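Local structure of putative rRNA methylase (Clostridium thermocellum ATCC 27405, 3EEY) at residues G34-F39 with M98-Y103; K65-L70 with D74-I79; E155-V160 with V183-I188. The protein binds S-adenosylmethionine and is probably a methyltransferase, with ribosomal RNA as its putative acceptor. All coordinates share one frame; numbering follows the deposited sequence.

Contact 1. Residues G34-F39 with M98-Y103; sequences GNDTAF and MFNLGY. With SAM (S-adenosylmethionine), chain K.
Asp36 and Asn100 face each other without a direct bond, joined instead through one water molecule. The water donates to Asp36 OD2 at 2.9 Å and accepts from Asn100 ND2 at 2.7 Å. Asp36 OD2 and Asn100 ND2 themselves stand 3.7 Å apart, and the carboxylate and amide planes are turned 62° against each other. The second carboxylate oxygen, Asp36 OD1, is hydrogen-bonded to His13 of helix 8-19, so both oxygens are held and the group's rotation is limited. Asp36 OD2 also lies 3.4 Å from the amino N of SAM, close enough for its probable negative charge to attract the ammonium group. Met98 packs beside this polar patch. A bend at the thioether (chi3 86°) brings its CE within 3.9 Å of both Phe39 CE2 and Asp36 CG. Met98 SD lies at the edge of the Phe39 ring, in its plane and 5.1 Å from the centroid, a Met-aromatic contact; His13 stacks on the same ring. At the helix start, Asn35 ND2 donates to SAM OXT at 3.3 Å, and the backbone N of Asn35 adds a weak bond to that oxygen. Farther along the ligand, Tyr103 O comes within 3.3 Å of the methyl carbon CE of SAM. A helix start holding the methionine carboxylate, together with a strand end beside the methyl group, is characteristic of the cofactor site in Rossmann-like, class I methyltransferases.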
loop_
_atom_site.group_PDB
_atom_site.type_symbol
_atom_site.label_atom_id
_atom_site.label_comp_id
_atom_site.label_asym_id
_atom_site.label_seq_id
_atom_site.Cartn_x
_atom_site.Cartn_y
_atom_site.Cartn_z
ATOM N N GLY A 34 -12.770 -21.200 -1.466
ATOM C CA GLY A 34 -12.645 -21.286 -0.009
ATOM C C GLY A 34 -11.271 -21.010 0.569
ATOM O O GLY A 34 -11.043 -21.222 1.768
ATOM N N ASN A 35 -10.364 -20.530 -0.280
ATOM C CA ASN A 35 -8.982 -20.223 0.109
ATOM C C ASN A 35 -8.863 -19.165 1.207
ATOM O O ASN A 35 -8.194 -19.393 2.220
ATOM C CB ASN A 35 -8.169 -19.806 -1.116
ATOM C CG ASN A 35 -8.111 -20.884 -2.171
ATOM O OD1 ASN A 35 -7.551 -21.960 -1.947
ATOM N ND2 ASN A 35 -8.689 -20.604 -3.336
ATOM N N ASP A 36 -9.523 -18.024 1.006
ATOM C CA ASP A 36 -9.603 -16.968 2.023
ATOM C C ASP A 36 -10.381 -17.393 3.271
ATOM O O ASP A 36 -10.057 -16.957 4.371
ATOM C CB ASP A 36 -10.219 -15.692 1.446
ATOM C CG ASP A 36 -9.319 -14.998 0.433
ATOM O OD1 ASP A 36 -8.149 -15.390 0.283
ATOM O OD2 ASP A 36 -9.789 -14.041 -0.213
ATOM N N THR A 37 -11.405 -18.231 3.089
ATOM C CA THR A 37 -12.194 -18.765 4.203
ATOM C C THR A 37 -11.324 -19.623 5.123
ATOM O O THR A 37 -11.369 -19.461 6.341
ATOM C CB THR A 37 -13.411 -19.607 3.729
ATOM O OG1 THR A 37 -13.889 -19.131 2.464
ATOM C CG2 THR A 37 -14.535 -19.550 4.765
ATOM N N ALA A 38 -10.529 -20.512 4.524
ATOM C CA ALA A 38 -9.582 -21.367 5.253
ATOM C C ALA A 38 -8.528 -20.533 5.967
ATOM O O ALA A 38 -8.209 -20.776 7.138
ATOM C CB ALA A 38 -8.918 -22.363 4.307
ATOM N N PHE A 39 -8.005 -19.549 5.239
ATOM C CA PHE A 39 -7.055 -18.569 5.764
ATOM C C PHE A 39 -7.597 -17.822 6.996
ATOM O O PHE A 39 -6.907 -17.712 8.009
ATOM C CB PHE A 39 -6.655 -17.584 4.653
ATOM C CG PHE A 39 -5.966 -16.348 5.148
ATOM C CD1 PHE A 39 -4.684 -16.412 5.666
ATOM C CD2 PHE A 39 -6.594 -15.112 5.080
ATOM C CE1 PHE A 39 -4.042 -15.269 6.125
ATOM C CE2 PHE A 39 -5.958 -13.969 5.530
ATOM C CZ PHE A 39 -4.680 -14.047 6.057
ATOM N N MET A 98 -13.288 -9.783 4.087
ATOM C CA MET A 98 -12.511 -9.912 2.867
ATOM C C MET A 98 -13.429 -9.948 1.643
ATOM O O MET A 98 -14.370 -10.741 1.582
ATOM C CB MET A 98 -11.594 -11.148 2.909
ATOM C CG MET A 98 -10.540 -11.157 4.026
ATOM S SD MET A 98 -9.433 -12.604 3.992
ATOM C CE MET A 98 -8.157 -12.118 2.869
ATOM N N PHE A 99 -13.160 -9.065 0.685
ATOM C CA PHE A 99 -13.823 -9.087 -0.626
ATOM C C PHE A 99 -12.819 -9.445 -1.700
ATOM O O PHE A 99 -11.706 -8.900 -1.748
ATOM C CB PHE A 99 -14.419 -7.720 -0.967
ATOM C CG PHE A 99 -15.661 -7.396 -0.213
ATOM C CD1 PHE A 99 -16.907 -7.696 -0.745
ATOM C CD2 PHE A 99 -15.592 -6.784 1.024
ATOM C CE1 PHE A 99 -18.058 -7.386 -0.051
ATOM C CE2 PHE A 99 -16.738 -6.466 1.725
ATOM C CZ PHE A 99 -17.969 -6.772 1.200
ATOM N N ASN A 100 -13.217 -10.360 -2.567
ATOM C CA ASN A 100 -12.426 -10.725 -3.727
ATOM C C ASN A 100 -13.335 -10.637 -4.950
ATOM O O ASN A 100 -14.169 -11.507 -5.171
ATOM C CB ASN A 100 -11.882 -12.136 -3.522
ATOM C CG ASN A 100 -10.548 -12.348 -4.178
ATOM O OD1 ASN A 100 -10.477 -12.626 -5.370
ATOM N ND2 ASN A 100 -9.475 -12.226 -3.402
ATOM N N LEU A 101 -13.191 -9.570 -5.729
ATOM C CA LEU A 101 -14.194 -9.204 -6.731
ATOM C C LEU A 101 -13.930 -9.768 -8.120
ATOM O O LEU A 101 -12.852 -9.595 -8.668
ATOM C CB LEU A 101 -14.322 -7.679 -6.822
ATOM C CG LEU A 101 -14.669 -6.888 -5.563
ATOM C CD1 LEU A 101 -14.923 -5.442 -5.959
ATOM C CD2 LEU A 101 -15.887 -7.483 -4.890
ATOM N N GLY A 102 -14.946 -10.410 -8.691
ATOM C CA GLY A 102 -14.870 -11.002 -10.029
ATOM C C GLY A 102 -15.713 -12.262 -10.111
ATOM O O GLY A 102 -16.700 -12.395 -9.390
ATOM N N TYR A 103 -15.327 -13.192 -10.986
ATOM C CA TYR A 103 -16.021 -14.489 -11.106
ATOM C C TYR A 103 -15.268 -15.632 -10.411
ATOM O O TYR A 103 -14.095 -15.479 -10.060
ATOM C CB TYR A 103 -16.287 -14.851 -12.581
ATOM C CG TYR A 103 -15.088 -14.734 -13.499
ATOM C CD1 TYR A 103 -14.999 -13.691 -14.419
ATOM C CD2 TYR A 103 -14.041 -15.661 -13.450
ATOM C CE1 TYR A 103 -13.900 -13.570 -15.269
ATOM C CE2 TYR A 103 -12.930 -15.544 -14.290
ATOM C CZ TYR A 103 -12.870 -14.500 -15.203
ATOM O OH TYR A 103 -11.785 -14.375 -16.045
HETATM N N SAM K . -11.885 -15.651 -2.374
HETATM C CA SAM K . -12.318 -16.579 -3.466
HETATM C C SAM K . -11.438 -17.829 -3.544
HETATM O O SAM K . -11.390 -18.537 -4.556
HETATM O OXT SAM K . -10.760 -18.167 -2.575
HETATM C CB SAM K . -12.399 -15.839 -4.796
HETATM C CG SAM K . -13.731 -15.119 -4.984
HETATM S SD SAM K . -14.292 -15.063 -6.707
HETATM C CE SAM K . -13.135 -13.842 -7.388
HETATM C "C5'" SAM K . -15.834 -14.127 -6.519
HETATM C "C4'" SAM K . -16.906 -14.983 -5.837
HETATM O "O4'" SAM K . -17.960 -14.181 -5.338
HETATM C "C3'" SAM K . -17.529 -16.002 -6.788
HETATM O "O3'" SAM K . -17.466 -17.273 -6.183
HETATM C "C2'" SAM K . -18.966 -15.548 -6.958
HETATM O "O2'" SAM K . -19.873 -16.622 -7.121
HETATM C "C1'" SAM K . -19.196 -14.791 -5.655
HETATM N N9 SAM K . -20.279 -13.790 -5.730
HETATM C C8 SAM K . -20.774 -13.138 -6.835
HETATM N N7 SAM K . -21.770 -12.311 -6.430
HETATM C C5 SAM K . -21.910 -12.432 -5.087
HETATM C C6 SAM K . -22.759 -11.839 -4.159
HETATM N N6 SAM K . -23.671 -10.939 -4.516
HETATM N N1 SAM K . -22.650 -12.200 -2.834
HETATM C C2 SAM K . -21.726 -13.129 -2.408
HETATM N N3 SAM K . -20.886 -13.701 -3.329
HETATM C C4 SAM K . -20.979 -13.363 -4.641
HETATM O O HOH W 1 -8.821 -11.411 -0.897
#

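Contact 2. Residues K65-L70 with D74-I79; sequences KKLTDL and DRVTLI
The bond from Asp69 N to Lys65 O, 3.1 Å long, belongs to the last turn of helix 57-69, which carries Leu67, the residue that reaches across to Val76 and Leu78. Leu70 N follows with two weak backbone bonds, to the carbonyls of Lys66 and Leu67, as the chain leaves the helix. Between the two segments themselves the contact is wholly apolar. In Leu67, chi1 of -68° sets CG beside the backbone N, on a CB already directed toward the strand. The CD1 branch does most of the touching: it settles against the fork of Val76, 3.7 Å from Val76 CG1, while Val76 CG2 lies 3.9 Å from the same Leu67 CD1. The second branch, Leu67 CD2, meets the fork at one prong alone, 4.0 Å from Val76 CG2. The two side chains cross at about a right angle.

Helix 57-69 is the connection in the beta-alpha-beta crossover from strand 49-53 to strand 76-79, and Leu67 sits near its C-terminal end, packing back on the strand that the chain is about to form. Val76 and Leu78, two residues apart, point to the face of the sheet that helix 57-69 covers, whereas Thr77 and Ile79 touch Phe51 of the adjacent parallel strand. Leu78 joins more loosely, its CD1 lying 4.4 Å from Leu67 CD1, and it also packs on Thr63 and Thr64 one turn earlier in the helix. Thr37 of helix 35-44 touches both Leu67 and Val76, and Leu72 and Ile73 of the short loop between the segments touch Leu67 as well.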
loop_
_atom_site.group_PDB
_atom_site.type_symbol
_atom_site.label_atom_id
_atom_site.label_comp_id
_atom_site.label_asym_id
_atom_site.label_seq_id
_atom_site.Cartn_x
_atom_site.Cartn_y
_atom_site.Cartn_z
ATOM N N LYS A 65 -15.937 -28.613 1.340
ATOM C CA LYS A 65 -14.979 -29.692 1.124
ATOM C C LYS A 65 -13.579 -29.301 1.602
ATOM O O LYS A 65 -12.930 -30.061 2.312
ATOM C CB LYS A 65 -14.953 -30.094 -0.350
ATOM C CG LYS A 65 -14.059 -31.286 -0.662
ATOM C CD LYS A 65 -14.036 -31.575 -2.151
ATOM C CE LYS A 65 -12.878 -32.479 -2.528
ATOM N NZ LYS A 65 -12.982 -33.838 -1.922
ATOM N N LYS A 66 -13.147 -28.105 1.210
ATOM C CA LYS A 66 -11.883 -27.503 1.645
ATOM C C LYS A 66 -11.707 -27.457 3.161
ATOM O O LYS A 66 -10.708 -27.946 3.684
ATOM C CB LYS A 66 -11.776 -26.084 1.092
ATOM C CG LYS A 66 -10.820 -25.926 -0.065
ATOM C CD LYS A 66 -9.493 -25.378 0.432
ATOM C CE LYS A 66 -8.518 -24.999 -0.679
ATOM N NZ LYS A 66 -9.066 -24.978 -2.059
ATOM N N LEU A 67 -12.687 -26.877 3.850
ATOM C CA LEU A 67 -12.621 -26.677 5.287
ATOM C C LEU A 67 -12.691 -27.972 6.092
ATOM O O LEU A 67 -12.064 -28.067 7.142
ATOM C CB LEU A 67 -13.722 -25.716 5.728
ATOM C CG LEU A 67 -13.613 -24.262 5.270
ATOM C CD1 LEU A 67 -14.968 -23.605 5.377
ATOM C CD2 LEU A 67 -12.576 -23.496 6.070
ATOM N N THR A 68 -13.443 -28.954 5.595
ATOM C CA THR A 68 -13.581 -30.262 6.255
ATOM C C THR A 68 -12.267 -31.042 6.127
ATOM O O THR A 68 -11.835 -31.721 7.070
ATOM C CB THR A 68 -14.772 -31.089 5.673
ATOM O OG1 THR A 68 -15.939 -30.261 5.575
ATOM C CG2 THR A 68 -15.093 -32.302 6.552
ATOM N N ASP A 69 -11.641 -30.906 4.956
ATOM C CA ASP A 69 -10.335 -31.491 4.651
ATOM C C ASP A 69 -9.223 -30.974 5.555
ATOM O O ASP A 69 -8.284 -31.706 5.849
ATOM C CB ASP A 69 -9.940 -31.225 3.192
ATOM C CG ASP A 69 -10.631 -32.160 2.204
ATOM O OD1 ASP A 69 -11.402 -33.048 2.635
ATOM O OD2 ASP A 69 -10.407 -31.999 0.981
ATOM N N LEU A 70 -9.336 -29.720 5.994
ATOM C CA LEU A 70 -8.295 -29.090 6.803
ATOM C C LEU A 70 -8.612 -29.006 8.279
ATOM O O LEU A 70 -7.861 -28.374 9.018
ATOM C CB LEU A 70 -7.996 -27.685 6.290
ATOM C CG LEU A 70 -7.775 -27.475 4.796
ATOM C CD1 LEU A 70 -7.693 -25.997 4.492
ATOM C CD2 LEU A 70 -6.540 -28.199 4.290
ATOM N N ASP A 74 -15.518 -26.378 11.697
ATOM C CA ASP A 74 -16.091 -26.197 13.036
ATOM C C ASP A 74 -16.470 -24.756 13.349
ATOM O O ASP A 74 -17.537 -24.483 13.903
ATOM C CB ASP A 74 -15.097 -26.670 14.107
ATOM C CG ASP A 74 -14.096 -27.690 13.581
ATOM O OD1 ASP A 74 -14.155 -28.859 14.021
ATOM O OD2 ASP A 74 -13.248 -27.325 12.735
ATOM N N ARG A 75 -15.583 -23.836 13.046
ATOM C CA ARG A 75 -15.818 -22.438 13.335
ATOM C C ARG A 75 -16.292 -21.603 12.175
ATOM O O ARG A 75 -16.335 -20.421 12.266
ATOM C CB ARG A 75 -14.590 -21.795 13.934
ATOM C CG ARG A 75 -14.341 -22.171 15.342
ATOM C CD ARG A 75 -15.621 -22.502 16.048
ATOM N NE ARG A 75 -16.027 -21.427 16.911
ATOM C CZ ARG A 75 -16.932 -21.538 17.853
ATOM N NH1 ARG A 75 -17.235 -20.499 18.594
ATOM N NH2 ARG A 75 -17.530 -22.693 18.053
ATOM N N VAL A 76 -16.674 -22.232 11.097
ATOM C CA VAL A 76 -17.184 -21.528 9.910
ATOM C C VAL A 76 -18.692 -21.719 9.685
ATOM O O VAL A 76 -19.183 -22.844 9.650
ATOM C CB VAL A 76 -16.403 -21.940 8.630
ATOM C CG1 VAL A 76 -16.843 -21.116 7.429
ATOM C CG2 VAL A 76 -14.903 -21.791 8.844
ATOM N N THR A 77 -19.414 -20.609 9.533
ATOM C CA THR A 77 -20.820 -20.628 9.127
ATOM C C THR A 77 -20.942 -20.215 7.655
ATOM O O THR A 77 -20.750 -19.047 7.301
ATOM C CB THR A 77 -21.674 -19.690 10.008
ATOM O OG1 THR A 77 -21.484 -20.019 11.387
ATOM C CG2 THR A 77 -23.141 -19.804 9.665
ATOM N N LEU A 78 -21.254 -21.182 6.800
ATOM C CA LEU A 78 -21.407 -20.923 5.370
ATOM C C LEU A 78 -22.854 -20.618 5.020
ATOM O O LEU A 78 -23.762 -21.374 5.372
ATOM C CB LEU A 78 -20.897 -22.102 4.536
ATOM C CG LEU A 78 -19.389 -22.382 4.551
ATOM C CD1 LEU A 78 -19.075 -23.627 3.743
ATOM C CD2 LEU A 78 -18.598 -21.193 4.031
ATOM N N ILE A 79 -23.052 -19.505 4.319
ATOM C CA ILE A 79 -24.379 -18.986 4.008
ATOM C C ILE A 79 -24.517 -18.838 2.500
ATOM O O ILE A 79 -23.701 -18.175 1.861
ATOM C CB ILE A 79 -24.619 -17.628 4.721
ATOM C CG1 ILE A 79 -24.719 -17.838 6.239
ATOM C CG2 ILE A 79 -25.877 -16.960 4.214
ATOM C CD1 ILE A 79 -24.120 -16.726 7.057
#

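Contact 3. Residues E155-V160 with V183-I188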
loop_
_atom_site.group_PDB
_atom_site.type_symbol
_atom_site.label_atom_id
_atom_site.label_comp_id
_atom_site.label_asym_id
_atom_site.label_seq_id
_atom_site.Cartn_x
_atom_site.Cartn_y
_atom_site.Cartn_z
ATOM N N GLU A 155 -15.384 4.831 -7.088
ATOM C CA GLU A 155 -16.113 6.103 -7.006
ATOM C C GLU A 155 -16.939 6.193 -5.726
ATOM O O GLU A 155 -17.012 7.254 -5.110
ATOM C CB GLU A 155 -17.004 6.318 -8.236
ATOM C CG GLU A 155 -17.429 7.765 -8.429
ATOM C CD GLU A 155 -18.589 7.923 -9.398
ATOM O OE1 GLU A 155 -18.962 6.933 -10.064
ATOM O OE2 GLU A 155 -19.131 9.044 -9.491
ATOM N N PHE A 156 -17.548 5.077 -5.330
ATOM C CA PHE A 156 -18.231 4.987 -4.045
ATOM C C PHE A 156 -17.278 5.176 -2.863
ATOM O O PHE A 156 -17.580 5.923 -1.927
ATOM C CB PHE A 156 -18.989 3.652 -3.903
ATOM C CG PHE A 156 -19.437 3.355 -2.487
ATOM C CD1 PHE A 156 -20.477 4.080 -1.901
ATOM C CD2 PHE A 156 -18.814 2.354 -1.740
ATOM C CE1 PHE A 156 -20.890 3.820 -0.599
ATOM C CE2 PHE A 156 -19.210 2.085 -0.431
ATOM C CZ PHE A 156 -20.254 2.816 0.143
ATOM N N LEU A 157 -16.142 4.488 -2.904
ATOM C CA LEU A 157 -15.181 4.499 -1.795
ATOM C C LEU A 157 -14.408 5.805 -1.617
ATOM O O LEU A 157 -13.959 6.102 -0.507
ATOM C CB LEU A 157 -14.219 3.325 -1.897
ATOM C CG LEU A 157 -14.838 1.955 -1.613
ATOM C CD1 LEU A 157 -13.827 0.873 -1.909
ATOM C CD2 LEU A 157 -15.347 1.845 -0.188
ATOM N N LYS A 158 -14.281 6.586 -2.690
ATOM C CA LYS A 158 -13.734 7.943 -2.614
ATOM C C LYS A 158 -14.583 8.868 -1.747
ATOM O O LYS A 158 -14.062 9.847 -1.198
ATOM C CB LYS A 158 -13.605 8.560 -4.010
ATOM C CG LYS A 158 -12.377 8.122 -4.801
ATOM C CD LYS A 158 -12.531 8.451 -6.291
ATOM C CE LYS A 158 -11.463 7.772 -7.151
ATOM N NZ LYS A 158 -10.152 8.479 -7.081
ATOM N N GLY A 159 -15.877 8.549 -1.623
ATOM C CA GLY A 159 -16.833 9.361 -0.873
ATOM C C GLY A 159 -16.982 9.049 0.610
ATOM O O GLY A 159 -17.670 9.764 1.326
ATOM N N VAL A 160 -16.335 7.981 1.062
ATOM C CA VAL A 160 -16.397 7.535 2.453
ATOM C C VAL A 160 -15.752 8.565 3.396
ATOM O O VAL A 160 -14.653 9.058 3.130
ATOM C CB VAL A 160 -15.763 6.115 2.595
ATOM C CG1 VAL A 160 -15.611 5.699 4.048
ATOM C CG2 VAL A 160 -16.605 5.080 1.862
ATOM N N VAL A 183 -7.794 -2.461 -2.169
ATOM C CA VAL A 183 -8.328 -1.388 -1.340
ATOM C C VAL A 183 -8.407 -1.875 0.110
ATOM O O VAL A 183 -8.901 -2.961 0.379
ATOM C CB VAL A 183 -9.693 -0.863 -1.853
ATOM C CG1 VAL A 183 -10.172 0.287 -1.016
ATOM C CG2 VAL A 183 -9.581 -0.386 -3.297
ATOM N N CYS A 184 -7.864 -1.084 1.028
ATOM C CA CYS A 184 -7.940 -1.368 2.451
ATOM C C CYS A 184 -8.782 -0.306 3.125
ATOM O O CYS A 184 -8.479 0.875 3.026
ATOM C CB CYS A 184 -6.550 -1.379 3.074
ATOM S SG CYS A 184 -5.559 -2.775 2.598
ATOM N N ILE A 185 -9.857 -0.732 3.783
ATOM C CA ILE A 185 -10.720 0.165 4.543
ATOM C C ILE A 185 -10.572 -0.141 6.024
ATOM O O ILE A 185 -10.815 -1.264 6.443
ATOM C CB ILE A 185 -12.205 -0.008 4.144
ATOM C CG1 ILE A 185 -12.374 0.069 2.622
ATOM C CG2 ILE A 185 -13.079 1.011 4.860
ATOM C CD1 ILE A 185 -13.606 -0.613 2.116
ATOM N N GLU A 186 -10.166 0.850 6.811
ATOM C CA GLU A 186 -10.021 0.680 8.257
ATOM C C GLU A 186 -10.900 1.669 8.992
ATOM O O GLU A 186 -10.818 2.864 8.736
ATOM C CB GLU A 186 -8.572 0.897 8.700
ATOM C CG GLU A 186 -8.346 0.510 10.157
ATOM C CD GLU A 186 -7.030 0.988 10.736
ATOM O OE1 GLU A 186 -6.150 1.430 9.980
ATOM O OE2 GLU A 186 -6.873 0.916 11.970
ATOM N N LYS A 187 -11.727 1.175 9.909
ATOM C CA LYS A 187 -12.561 2.042 10.738
ATOM C C LYS A 187 -11.714 2.701 11.813
ATOM O O LYS A 187 -10.990 2.030 12.534
ATOM C CB LYS A 187 -13.723 1.262 11.364
ATOM C CG LYS A 187 -14.686 2.119 12.189
ATOM C CD LYS A 187 -15.865 1.322 12.735
ATOM C CE LYS A 187 -17.087 1.492 11.864
ATOM N NZ LYS A 187 -18.281 0.706 12.287
ATOM N N ILE A 188 -11.793 4.026 11.903
ATOM C CA ILE A 188 -11.032 4.763 12.912
ATOM C C ILE A 188 -11.926 5.476 13.929
ATOM O O ILE A 188 -11.458 5.893 14.993
ATOM C CB ILE A 188 -10.004 5.737 12.277
ATOM C CG1 ILE A 188 -10.690 6.776 11.378
ATOM C CG2 ILE A 188 -8.937 4.956 11.524
ATOM C CD1 ILE A 188 -9.759 7.846 10.847
#
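Helix 148-157 packs at its C-terminal end on strand 181-187, the antiparallel strand near one edge of the central sheet, and Leu157 makes the whole of the close contact. Its two methyls part to meet two residues of the strand. Leu157 CD1 lies 3.8 Å from Val183 CG1, and Leu157 CD2 touches Ile185 CD1 at the same separation. The forked tip therefore spans alternate residues on one face of the strand, crossing Val183 obliquely and Ile185 at about a right angle. Ile185 has an extended CG1 arm (chi2 157°), and only the CD1 methyl at its end reaches the leucine. Val183 answers with one branch of its fork, the one anti to the backbone N.

Strand 181-187 lies between strands 133-139 and 165-172 and runs against both, the reversed strand inserted in the sheet of class I methyltransferases. Val183 and Ile185 extend the apolar layer to the neighbouring strands: Val183 packs on Ile139 and Val167, Ile185 on Ile135 and Phe165. Leu157 to Val160 form a type I beta turn, and the chain then goes on to strand 165-172. Gly159 N is bonded to Phe156 O at 3.1 Å, while the bond closing the turn, Val160 N to Leu157 O, is weak at 3.4 Å. Cys184 and Glu186 belong to the other face of the strand, where Glu186 OE1 is hydrogen-bonded to the backbone N of Ile5 of the second subunit. Val160 O has a further partner in that subunit, Asn174 ND2.

Overall arrangement
All three contacts pack a helix on the same mixed sheet. Along the chain, contact 2 falls between the two segments of contact 1, and contact 3 follows both. Contacts 1 and 2 are neighbours, their centres 13 Å apart, and they touch where helix 35-44 meets helix 57-69 and strand 76-79. Contact 1 lies near the middle of the sheet, at the cofactor; contact 2 covers the outer strand 76-79. Contacts 2 and 3 lie on opposite sides of the chain's centre, their own centres about 30 Å apart; the centre of contact 3 is about 19 Å from that of contact 1. Within this Rossmann-like fold, the second subunit touches contact 3 but not contact 1 at the cofactor.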